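Local coordinates for hypothetical protein (Porphyromonas gingivalis W83, PDB 2P3P) that is of unknown function but belongs to the DUF3256 family and can bind a magnesium ion, at residues F122-L133 / I186-W197. Sequence-based numbering, arbitrary orientation.
Sequences FWQQPRIEDFFL and IFLSPEPLVYRW
The six-membered ring of Trp123 stands edge-on over the face of Tyr195, planes at 62°, with CZ3 of Trp123 3.8 Å from CG of Tyr195. CG of Trp123 lies anti to the backbone N (chi1 164°), which carries the indole across to the tyrosine, while its NE1 donates in the ring plane to Gln125 OE1. Pro126 packs its CB against the Tyr195 hydroxyl, which is joined through a water to the carbonyl oxygen of Gln124. Further along, Leu193 sets CD1 over one face of the Phe131 ring, a CH-pi contact 3.6 Å from the centroid, and turns CD2 to the Asp130 carbonyl. A loop with a 3-10 turn at 128-131 lies along the Leu193 and Tyr195 side of strand 193-197, an inner strand of the four-stranded antiparallel sheet, and along the segment leading into it. Ahead of the strand, the backbones meet in a single beta bridge between Phe132 and Leu188: Ser189 N donates to Phe131 O (2.8 Å) and Leu133 N to Phe187 O (2.6 Å). The Phe132 ring is sandwiched, Glu129 CA on one face and the edge of Phe187 on the other, the two rings almost perpendicular at 88°. At the far end, Phe122 and Trp197 lie side by side with rings slid apart, CD1 of Phe122 3.6 Å from CH2 of Trp197, whose NE1 hydrogen-bonds to Pro84 O.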
# COMPACT_ATOMS: atom_id res chain seq x y z
N PHE A 122 5.62 9.82 -9.10
CA PHE A 122 4.56 10.11 -8.16
C PHE A 122 4.92 9.92 -6.70
O PHE A 122 4.22 10.40 -5.79
CB PHE A 122 3.39 9.16 -8.47
CG PHE A 122 2.97 9.17 -9.89
CD1 PHE A 122 2.29 10.24 -10.39
CD2 PHE A 122 3.29 8.12 -10.73
CE1 PHE A 122 1.86 10.27 -11.73
CE2 PHE A 122 2.87 8.14 -12.05
CZ PHE A 122 2.16 9.21 -12.54
N TRP A 123 5.96 9.15 -6.45
CA TRP A 123 6.28 8.74 -5.10
C TRP A 123 7.78 8.49 -4.95
O TRP A 123 8.39 7.79 -5.77
CB TRP A 123 5.52 7.46 -4.76
CG TRP A 123 6.04 6.72 -3.55
CD1 TRP A 123 6.78 5.59 -3.54
CD2 TRP A 123 5.83 7.09 -2.19
NE1 TRP A 123 7.09 5.22 -2.23
CE2 TRP A 123 6.52 6.13 -1.39
CE3 TRP A 123 5.16 8.14 -1.57
CZ2 TRP A 123 6.51 6.18 0.00
CZ3 TRP A 123 5.14 8.18 -0.20
CH2 TRP A 123 5.82 7.21 0.58
N GLN A 124 8.38 9.09 -3.93
CA GLN A 124 9.77 8.82 -3.57
C GLN A 124 9.79 8.12 -2.21
O GLN A 124 9.44 8.71 -1.20
CB GLN A 124 10.59 10.12 -3.47
CG GLN A 124 12.02 9.94 -3.06
CD GLN A 124 12.84 11.27 -3.06
OE1 GLN A 124 12.45 12.28 -3.69
NE2 GLN A 124 14.00 11.23 -2.41
N GLN A 125 10.29 6.90 -2.17
CA GLN A 125 10.34 6.15 -0.90
C GLN A 125 11.23 6.90 0.11
O GLN A 125 12.34 7.28 -0.22
CB GLN A 125 10.92 4.74 -1.13
CG GLN A 125 10.88 3.80 0.05
CD GLN A 125 9.51 3.16 0.29
OE1 GLN A 125 8.51 3.69 -0.13
NE2 GLN A 125 9.47 2.03 0.99
N PRO A 126 10.73 7.16 1.32
CA PRO A 126 11.61 7.79 2.30
C PRO A 126 12.79 6.90 2.69
O PRO A 126 12.71 5.69 2.49
CB PRO A 126 10.71 8.04 3.51
CG PRO A 126 9.53 7.19 3.35
CD PRO A 126 9.38 6.88 1.86
N ARG A 127 13.88 7.54 3.12
CA ARG A 127 15.04 6.86 3.70
C ARG A 127 14.72 6.53 5.14
O ARG A 127 13.87 7.18 5.77
CB ARG A 127 16.29 7.75 3.67
CG ARG A 127 16.77 8.13 2.27
CD ARG A 127 17.91 9.15 2.28
NE ARG A 127 19.00 8.79 3.19
CZ ARG A 127 20.24 9.25 3.13
NH1 ARG A 127 21.12 8.85 4.03
NH2 ARG A 127 20.61 10.10 2.18
N ILE A 128 15.44 5.56 5.70
CA ILE A 128 15.17 5.19 7.08
C ILE A 128 15.45 6.39 8.00
O ILE A 128 14.86 6.50 9.08
CB ILE A 128 15.94 3.93 7.52
CG1 ILE A 128 15.40 3.38 8.85
CG2 ILE A 128 17.47 4.21 7.66
CD1 ILE A 128 13.92 3.01 8.85
N GLU A 129 16.35 7.31 7.60
CA GLU A 129 16.70 8.43 8.48
C GLU A 129 15.54 9.39 8.69
O GLU A 129 15.54 10.14 9.68
CB GLU A 129 17.96 9.20 8.01
CG GLU A 129 17.79 10.01 6.70
CD GLU A 129 18.96 10.93 6.39
OE1 GLU A 129 19.94 11.04 7.20
OE2 GLU A 129 18.89 11.59 5.32
N ASP A 130 14.60 9.38 7.75
CA ASP A 130 13.35 10.14 7.89
C ASP A 130 12.53 9.75 9.12
O ASP A 130 11.63 10.51 9.51
CB ASP A 130 12.53 10.05 6.62
CG ASP A 130 13.26 10.64 5.43
OD1 ASP A 130 14.05 11.59 5.61
OD2 ASP A 130 13.04 10.15 4.32
N PHE A 131 12.84 8.61 9.71
CA PHE A 131 12.08 8.07 10.84
C PHE A 131 12.89 8.26 12.13
O PHE A 131 12.52 7.74 13.21
CB PHE A 131 11.77 6.58 10.62
CG PHE A 131 10.84 6.31 9.49
CD1 PHE A 131 9.46 6.27 9.70
CD2 PHE A 131 11.32 6.13 8.21
CE1 PHE A 131 8.58 6.04 8.66
CE2 PHE A 131 10.43 5.91 7.15
CZ PHE A 131 9.06 5.86 7.40
N PHE A 132 13.98 9.03 12.04
CA PHE A 132 14.80 9.24 13.22
C PHE A 132 14.20 10.33 14.12
O PHE A 132 13.62 11.32 13.65
CB PHE A 132 16.24 9.62 12.86
CG PHE A 132 17.07 8.52 12.24
CD1 PHE A 132 16.59 7.19 12.09
CD2 PHE A 132 18.34 8.81 11.81
CE1 PHE A 132 17.39 6.22 11.52
CE2 PHE A 132 19.15 7.84 11.23
CZ PHE A 132 18.68 6.55 11.08
N LEU A 133 14.37 10.14 15.44
CA LEU A 133 14.00 11.13 16.44
C LEU A 133 14.92 12.34 16.36
O LEU A 133 16.00 12.27 15.73
CB LEU A 133 14.14 10.53 17.85
CG LEU A 133 13.06 9.53 18.20
CD1 LEU A 133 13.43 8.75 19.45
CD2 LEU A 133 11.70 10.24 18.30
N ILE A 186 16.36 5.31 21.23
CA ILE A 186 16.89 6.67 21.40
C ILE A 186 16.89 7.45 20.11
O ILE A 186 17.03 8.69 20.16
CB ILE A 186 18.31 6.74 22.06
CG1 ILE A 186 19.44 6.36 21.12
CG2 ILE A 186 18.37 5.85 23.27
CD1 ILE A 186 20.85 6.75 21.64
N PHE A 187 16.79 6.76 18.96
CA PHE A 187 16.85 7.43 17.68
C PHE A 187 15.82 7.00 16.61
O PHE A 187 15.52 7.79 15.74
CB PHE A 187 18.27 7.38 17.14
CG PHE A 187 18.66 6.06 16.53
CD1 PHE A 187 18.42 5.82 15.17
CD2 PHE A 187 19.25 5.07 17.30
CE1 PHE A 187 18.78 4.63 14.62
CE2 PHE A 187 19.61 3.87 16.75
CZ PHE A 187 19.36 3.63 15.43
N LEU A 188 15.29 5.78 16.68
CA LEU A 188 14.37 5.28 15.68
C LEU A 188 12.91 5.35 16.14
O LEU A 188 12.52 4.65 17.10
CB LEU A 188 14.67 3.83 15.40
CG LEU A 188 13.91 3.26 14.22
CD1 LEU A 188 14.04 4.21 12.94
CD2 LEU A 188 14.47 1.83 13.94
N SER A 189 12.12 6.18 15.47
CA SER A 189 10.78 6.50 15.95
C SER A 189 9.77 5.63 15.22
O SER A 189 9.86 5.45 14.02
CB SER A 189 10.40 7.97 15.68
OG SER A 189 9.01 8.20 15.89
N PRO A 190 8.76 5.17 15.94
CA PRO A 190 7.67 4.41 15.35
C PRO A 190 6.60 5.29 14.73
O PRO A 190 5.66 4.76 14.11
CB PRO A 190 7.09 3.65 16.55
CG PRO A 190 7.31 4.57 17.70
CD PRO A 190 8.51 5.45 17.36
N GLU A 191 6.70 6.61 14.87
CA GLU A 191 5.66 7.48 14.32
C GLU A 191 5.60 7.42 12.77
O GLU A 191 6.60 7.58 12.09
CB GLU A 191 5.89 8.93 14.72
CG GLU A 191 4.66 9.78 14.66
CD GLU A 191 3.59 9.38 15.67
OE1 GLU A 191 3.95 8.77 16.72
OE2 GLU A 191 2.39 9.66 15.42
N PRO A 192 4.41 7.20 12.22
CA PRO A 192 4.31 7.17 10.75
C PRO A 192 4.50 8.51 10.13
O PRO A 192 4.18 9.50 10.79
CB PRO A 192 2.88 6.67 10.52
CG PRO A 192 2.51 5.99 11.77
CD PRO A 192 3.13 6.80 12.84
N LEU A 193 4.99 8.54 8.89
CA LEU A 193 5.11 9.79 8.11
C LEU A 193 3.92 9.94 7.18
O LEU A 193 3.55 8.99 6.53
CB LEU A 193 6.39 9.79 7.24
CG LEU A 193 7.68 9.41 8.00
CD1 LEU A 193 8.85 9.22 7.03
CD2 LEU A 193 8.02 10.40 9.08
N VAL A 194 3.38 11.14 7.07
CA VAL A 194 2.21 11.40 6.23
C VAL A 194 2.57 12.22 4.97
O VAL A 194 3.33 13.19 5.05
CB VAL A 194 1.13 12.15 7.04
CG1 VAL A 194 -0.10 12.52 6.16
CG2 VAL A 194 0.69 11.32 8.24
N TYR A 195 1.93 11.82 3.86
CA TYR A 195 2.07 12.41 2.54
C TYR A 195 0.67 12.72 1.98
O TYR A 195 -0.31 12.02 2.24
CB TYR A 195 2.79 11.40 1.62
CG TYR A 195 4.28 11.19 1.88
CD1 TYR A 195 5.21 11.73 1.01
CD2 TYR A 195 4.76 10.37 2.93
CE1 TYR A 195 6.56 11.58 1.22
CE2 TYR A 195 6.11 10.19 3.15
CZ TYR A 195 7.03 10.76 2.29
OH TYR A 195 8.39 10.61 2.47
N ARG A 196 0.61 13.77 1.19
CA ARG A 196 -0.62 14.23 0.61
C ARG A 196 -0.40 14.30 -0.90
O ARG A 196 0.64 14.75 -1.39
CB ARG A 196 -1.00 15.61 1.17
CG ARG A 196 -2.38 16.04 0.80
CD ARG A 196 -2.81 17.31 1.56
NE ARG A 196 -3.96 17.87 0.87
CZ ARG A 196 -4.30 19.16 0.83
NH1 ARG A 196 -3.58 20.10 1.46
NH2 ARG A 196 -5.39 19.53 0.15
N TRP A 197 -1.39 13.85 -1.65
CA TRP A 197 -1.39 13.93 -3.10
C TRP A 197 -1.70 15.36 -3.52
O TRP A 197 -2.77 15.91 -3.21
CB TRP A 197 -2.43 12.99 -3.64
CG TRP A 197 -2.49 12.85 -5.13
CD1 TRP A 197 -3.43 13.37 -5.94
CD2 TRP A 197 -1.62 12.06 -5.96
NE1 TRP A 197 -3.21 12.96 -7.22
CE2 TRP A 197 -2.12 12.15 -7.26
CE3 TRP A 197 -0.52 11.26 -5.72
CZ2 TRP A 197 -1.50 11.50 -8.35
CZ3 TRP A 197 0.11 10.63 -6.80
CH2 TRP A 197 -0.39 10.76 -8.09
O HOH W 1 9.95 10.90 0.40